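Local structure of putative phophotriesterase (Proteus mirabilis, 3RHG) at residues L21-L30 against V290-K298. The protein binds two divalent metal ions, zinc in this crystal, and is probably a hydrolase of ester bonds in the phosphotriesterase family. Sequence-based numbering, arbitrary orientation.
Sequences LPHEHLFNDL and VLSHDVFLK. With ZN (zinc ion), chain B; BEZ (benzoic acid), chain D.
E24 OE2 accepts three hydrogen bonds from the 290-298 segment. S292 OG gives the shortest, 2.7 Å to E24 OE2. H293 N lies 2.8 Å from E24 OE2, on the syn side, somewhat out of the carboxylate plane. H293 ND1 comes from above that plane, while the oxygen lies close to the plane of the imidazole. The other oxygen, E24 OE1, takes the N-H of V295 nearly along its C-O axis. The E24 chain bends at chi2 (-66°), which brings its oxygens to the N-H groups of H293 and V295. These bonds probably hold the buried carboxylate in one rotation. S292 OG also accepts the N-H of H23. H293 NE2 bonds to V312 N. Both leucine methyls of L21 pack near H293 CE1.

H23 NE2 (2.1 Å), H25 NE2 (2.0 Å) and D294 OD1 (2.3 Å) bind the zinc ion, and E166 adds another ligand. N197 and T96 hold the ND1 atoms of H23 and H25. The D294 N-H bonds to H23 O, and H25 N to V295 O. N28 ND2 makes a nearly straight bond to F296 O (3.0 Å, 173°). L30 CD1 meets the edge of the F296 ring, whose CE2 touches benzoic acid. The C-terminal ends of the first and last strands, with the loops after them, thus meet at the metal centre of the amidohydrolase (β/α)8 barrel, with its HxH motif and the aspartate after strand 8.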
# COMPACT_ATOMS: atom_id res chain seq x y z
N LEU A 21 11.66 -2.27 19.24
CA LEU A 21 11.46 -1.39 18.07
C LEU A 21 12.26 -0.12 18.33
O LEU A 21 11.93 0.66 19.23
CB LEU A 21 9.99 -1.06 17.90
CG LEU A 21 9.07 -2.22 17.55
CD1 LEU A 21 7.57 -1.76 17.59
CD2 LEU A 21 9.44 -2.76 16.17
N PRO A 22 13.32 0.09 17.54
CA PRO A 22 14.28 1.18 17.82
C PRO A 22 13.91 2.56 17.29
O PRO A 22 14.63 3.53 17.57
CB PRO A 22 15.58 0.68 17.16
CG PRO A 22 15.06 -0.12 15.97
CD PRO A 22 13.80 -0.82 16.49
N HIS A 23 12.86 2.66 16.49
CA HIS A 23 12.52 4.00 15.97
C HIS A 23 11.02 4.15 15.75
O HIS A 23 10.50 3.72 14.70
CB HIS A 23 13.27 4.34 14.67
CG HIS A 23 13.04 5.75 14.18
ND1 HIS A 23 14.03 6.71 14.13
CD2 HIS A 23 11.91 6.36 13.74
CE1 HIS A 23 13.53 7.84 13.67
NE2 HIS A 23 12.24 7.67 13.42
N GLU A 24 10.33 4.74 16.72
CA GLU A 24 8.88 4.93 16.66
C GLU A 24 8.57 6.30 17.24
O GLU A 24 9.44 6.92 17.83
CB GLU A 24 8.16 3.83 17.49
CG GLU A 24 8.52 2.42 17.07
CD GLU A 24 8.05 2.09 15.68
OE1 GLU A 24 7.16 2.79 15.12
OE2 GLU A 24 8.59 1.11 15.13
N HIS A 25 7.33 6.75 17.07
CA HIS A 25 6.86 7.92 17.82
C HIS A 25 5.60 7.57 18.55
O HIS A 25 4.60 7.27 17.92
CB HIS A 25 6.69 9.14 16.91
CG HIS A 25 7.94 9.47 16.16
ND1 HIS A 25 8.92 10.28 16.67
CD2 HIS A 25 8.42 9.00 14.98
CE1 HIS A 25 9.93 10.34 15.83
NE2 HIS A 25 9.65 9.58 14.78
N LEU A 26 5.67 7.55 19.87
CA LEU A 26 4.46 7.33 20.68
C LEU A 26 3.66 8.62 20.81
O LEU A 26 2.45 8.61 20.58
CB LEU A 26 4.79 6.78 22.07
CG LEU A 26 5.09 5.27 22.08
CD1 LEU A 26 6.30 4.96 21.19
CD2 LEU A 26 5.30 4.74 23.51
N PHE A 27 4.35 9.70 21.18
CA PHE A 27 3.74 11.02 21.35
C PHE A 27 4.53 12.04 20.56
O PHE A 27 5.73 12.26 20.79
CB PHE A 27 3.66 11.40 22.84
CG PHE A 27 2.90 10.40 23.66
CD1 PHE A 27 1.50 10.39 23.63
CD2 PHE A 27 3.55 9.45 24.44
CE1 PHE A 27 0.77 9.46 24.35
CE2 PHE A 27 2.83 8.51 25.17
CZ PHE A 27 1.44 8.51 25.12
N ASN A 28 3.86 12.63 19.57
CA ASN A 28 4.43 13.67 18.75
C ASN A 28 3.29 14.55 18.28
O ASN A 28 2.12 14.15 18.33
CB ASN A 28 5.25 13.09 17.58
CG ASN A 28 4.39 12.35 16.55
OD1 ASN A 28 3.46 11.62 16.89
ND2 ASN A 28 4.71 12.55 15.28
N ASP A 29 3.61 15.76 17.84
CA ASP A 29 2.57 16.72 17.50
C ASP A 29 3.17 17.51 16.36
O ASP A 29 4.21 18.15 16.53
CB ASP A 29 2.29 17.63 18.71
CG ASP A 29 1.12 18.59 18.48
OD1 ASP A 29 0.65 18.71 17.33
OD2 ASP A 29 0.69 19.25 19.44
N LEU A 30 2.56 17.42 15.18
CA LEU A 30 3.01 18.16 14.01
C LEU A 30 2.02 19.27 13.66
O LEU A 30 1.90 19.68 12.50
CB LEU A 30 3.21 17.22 12.83
CG LEU A 30 4.14 16.05 13.16
CD1 LEU A 30 4.16 15.05 12.03
CD2 LEU A 30 5.55 16.53 13.51
N VAL A 290 18.92 -2.64 11.55
CA VAL A 290 17.78 -2.63 12.47
C VAL A 290 16.51 -2.25 11.71
O VAL A 290 16.60 -1.65 10.62
CB VAL A 290 18.01 -1.75 13.72
CG1 VAL A 290 19.02 -2.39 14.67
CG2 VAL A 290 18.46 -0.34 13.29
N LEU A 291 15.36 -2.57 12.30
CA LEU A 291 14.05 -2.51 11.62
C LEU A 291 13.03 -1.82 12.51
O LEU A 291 13.00 -2.06 13.71
CB LEU A 291 13.52 -3.92 11.40
CG LEU A 291 14.44 -4.89 10.67
CD1 LEU A 291 13.81 -6.28 10.60
CD2 LEU A 291 14.85 -4.42 9.28
N SER A 292 12.18 -0.96 11.94
CA SER A 292 11.13 -0.36 12.74
C SER A 292 10.02 0.17 11.79
O SER A 292 10.12 -0.02 10.56
CB SER A 292 11.71 0.76 13.63
OG SER A 292 11.22 0.67 14.98
N HIS A 293 8.98 0.79 12.36
CA HIS A 293 7.81 1.25 11.60
C HIS A 293 7.77 2.78 11.41
O HIS A 293 7.10 3.27 10.51
CB HIS A 293 6.51 0.91 12.35
CG HIS A 293 6.37 -0.53 12.73
ND1 HIS A 293 6.86 -1.02 13.93
CD2 HIS A 293 5.76 -1.57 12.11
CE1 HIS A 293 6.57 -2.31 14.02
NE2 HIS A 293 5.90 -2.67 12.93
N ASP A 294 8.42 3.51 12.32
CA ASP A 294 8.30 4.98 12.33
C ASP A 294 6.87 5.45 12.38
O ASP A 294 6.51 6.40 11.69
CB ASP A 294 9.05 5.63 11.14
CG ASP A 294 9.31 7.11 11.36
OD1 ASP A 294 9.37 7.53 12.54
OD2 ASP A 294 9.43 7.87 10.35
N VAL A 295 6.04 4.81 13.20
CA VAL A 295 4.68 5.33 13.43
C VAL A 295 4.81 6.80 13.85
O VAL A 295 5.50 7.10 14.81
CB VAL A 295 3.92 4.53 14.50
CG1 VAL A 295 2.61 5.25 14.90
CG2 VAL A 295 3.62 3.12 13.99
N PHE A 296 4.15 7.70 13.13
CA PHE A 296 4.25 9.12 13.47
C PHE A 296 3.02 9.90 13.07
O PHE A 296 2.98 11.12 13.26
CB PHE A 296 5.53 9.75 12.88
CG PHE A 296 5.44 10.14 11.41
CD1 PHE A 296 5.28 11.48 11.05
CD2 PHE A 296 5.56 9.18 10.39
CE1 PHE A 296 5.21 11.87 9.70
CE2 PHE A 296 5.50 9.54 9.03
CZ PHE A 296 5.34 10.89 8.68
N LEU A 297 2.03 9.19 12.53
CA LEU A 297 0.76 9.74 12.06
C LEU A 297 -0.36 8.84 12.55
O LEU A 297 -0.16 7.63 12.66
CB LEU A 297 0.72 9.78 10.53
CG LEU A 297 1.72 10.68 9.80
CD1 LEU A 297 1.81 10.33 8.30
CD2 LEU A 297 1.39 12.20 10.00
N LYS A 298 -1.53 9.40 12.82
CA LYS A 298 -2.61 8.58 13.32
C LYS A 298 -3.02 7.53 12.29
O LYS A 298 -3.52 6.46 12.66
CB LYS A 298 -3.82 9.43 13.76
CG LYS A 298 -3.54 10.32 14.97
CD LYS A 298 -4.84 10.88 15.54
CE LYS A 298 -4.57 11.86 16.66
NZ LYS A 298 -5.84 12.41 17.22
ZN ZN B . 10.87 9.19 13.25
C BEZ D . 10.56 12.45 5.55
O1 BEZ D . 11.78 12.69 5.59
O2 BEZ D . 9.78 13.29 5.05
C1 BEZ D . 10.01 11.16 6.09
C2 BEZ D . 10.83 10.26 6.77
C3 BEZ D . 10.30 9.08 7.28
C4 BEZ D . 8.96 8.78 7.08
C5 BEZ D . 8.15 9.67 6.38
C6 BEZ D . 8.66 10.87 5.89